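Local coordinates for polyhedrin (Antheraea mylitta cypovirus 4, PDB 5A9C), which probably forms the crystalline matrix of the polyhedra, the occlusion bodies that embed and protect cypovirus particles, at residues M80-S85 against N144-L149. Sequence-based numbering, arbitrary orientation.
Sequences MGVIVS and NTVKVL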
# COMPACT_ATOMS: atom_id res chain seq x y z
N MET A 80 17.07 6.62 18.63
CA MET A 80 17.52 7.97 18.98
C MET A 80 17.19 8.95 17.85
O MET A 80 17.03 10.15 18.08
CB MET A 80 19.03 7.98 19.21
CG MET A 80 19.49 7.09 20.35
SD MET A 80 21.22 6.60 20.17
CE MET A 80 22.01 8.20 19.94
N GLY A 81 17.12 8.42 16.64
CA GLY A 81 16.93 9.25 15.47
C GLY A 81 17.08 8.43 14.21
O GLY A 81 17.34 7.22 14.28
N VAL A 82 16.91 9.07 13.06
CA VAL A 82 17.08 8.41 11.78
C VAL A 82 17.96 9.21 10.83
O VAL A 82 17.99 10.44 10.89
CB VAL A 82 15.73 8.14 11.07
CG1 VAL A 82 14.93 7.08 11.82
CG2 VAL A 82 14.93 9.43 10.92
N ILE A 83 18.68 8.51 9.98
CA ILE A 83 19.35 9.13 8.86
C ILE A 83 18.53 8.79 7.63
O ILE A 83 18.35 7.61 7.31
CB ILE A 83 20.79 8.61 8.66
CG1 ILE A 83 21.66 8.94 9.88
CG2 ILE A 83 21.41 9.21 7.40
CD1 ILE A 83 21.44 8.02 11.06
N VAL A 84 17.99 9.81 6.98
CA VAL A 84 17.19 9.58 5.78
C VAL A 84 18.05 9.87 4.55
O VAL A 84 18.53 10.99 4.36
CB VAL A 84 15.91 10.44 5.76
CG1 VAL A 84 15.08 10.10 4.53
CG2 VAL A 84 15.10 10.21 7.02
N SER A 85 18.25 8.84 3.74
CA SER A 85 19.12 8.92 2.57
C SER A 85 18.29 8.96 1.29
O SER A 85 17.55 8.02 1.00
CB SER A 85 20.06 7.72 2.55
OG SER A 85 20.88 7.71 1.39
N ASN A 144 7.50 9.04 18.50
CA ASN A 144 7.56 9.76 17.23
C ASN A 144 7.34 8.77 16.08
O ASN A 144 7.69 7.60 16.20
CB ASN A 144 8.91 10.45 17.04
CG ASN A 144 8.86 11.94 17.30
OD1 ASN A 144 9.80 12.51 17.86
ND2 ASN A 144 7.78 12.58 16.90
N THR A 145 6.75 9.24 14.99
CA THR A 145 6.70 8.46 13.76
C THR A 145 7.41 9.22 12.65
O THR A 145 7.70 10.40 12.81
CB THR A 145 5.25 8.11 13.34
OG1 THR A 145 4.44 9.29 13.42
CG2 THR A 145 4.68 7.03 14.25
N VAL A 146 7.68 8.54 11.54
CA VAL A 146 8.43 9.16 10.45
C VAL A 146 7.67 9.11 9.13
O VAL A 146 7.13 8.08 8.74
CB VAL A 146 9.80 8.49 10.27
CG1 VAL A 146 10.52 9.08 9.07
CG2 VAL A 146 10.64 8.64 11.54
N LYS A 147 7.64 10.25 8.44
CA LYS A 147 7.02 10.35 7.12
C LYS A 147 8.05 10.84 6.12
O LYS A 147 8.78 11.79 6.39
CB LYS A 147 5.84 11.33 7.16
CG LYS A 147 4.64 10.82 7.93
CD LYS A 147 3.65 11.95 8.22
CE LYS A 147 3.24 12.68 6.95
NZ LYS A 147 2.41 13.88 7.27
N VAL A 148 8.12 10.18 4.97
CA VAL A 148 9.03 10.60 3.91
C VAL A 148 8.31 10.69 2.57
O VAL A 148 7.49 9.84 2.24
CB VAL A 148 10.23 9.64 3.78
CG1 VAL A 148 11.19 10.14 2.70
CG2 VAL A 148 10.95 9.49 5.11
N LEU A 149 8.63 11.74 1.82
CA LEU A 149 8.14 11.88 0.45
C LEU A 149 9.29 12.13 -0.51
O LEU A 149 10.10 13.03 -0.30
CB LEU A 149 7.13 13.02 0.34
CG LEU A 149 6.73 13.39 -1.09
CD1 LEU A 149 5.99 12.24 -1.75
CD2 LEU A 149 5.89 14.65 -1.12
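V82 and V84 face V146 and V148 across two extended strands that run in the same direction, with CA atoms 8.8 Å apart for V82 and V146 and 8.4 Å for V84 and V148, a spacing too wide for backbone pairing and filled instead by four valine side chains whose CB atoms point inward. V84 and V148 make the closer pair. CG1 of V84 comes down between the two methyls of V148, 4.2 Å from CG2 and 4.3 Å from CG1 of that residue. Each has CG1 anti to the backbone N (chi1 -176° for V84), which lays both methyl pairs along the strands. V82 differs: its chi1 of -69° spreads the methyls across the strand, and CG2 of V146 meets the fork they make, 4.4 Å from CG2 and 4.6 Å from CG1 of V82.

This is face-to-face packing of two antiparallel sheets in a β-sandwich, here in the polyhedrin core of a construct lacking the base domain. Strand 81-87 lies inside the larger sheet, between strands 38-45 and 133-139, and strand 145-151 is the middle strand of the smaller one. The apolar layer widens through neighbours in both sheets and a loop: V42 of strand 38-45 and L140, just past the end of strand 133-139, touch V82, V97 of the smaller sheet reaches V84, and V64 lies beside V148. All four valines are buried, and their mutual contact is purely van der Waals. On the other face of strand 145-151, K147 forms a salt bridge with E98 and a cation-pi contact with W116.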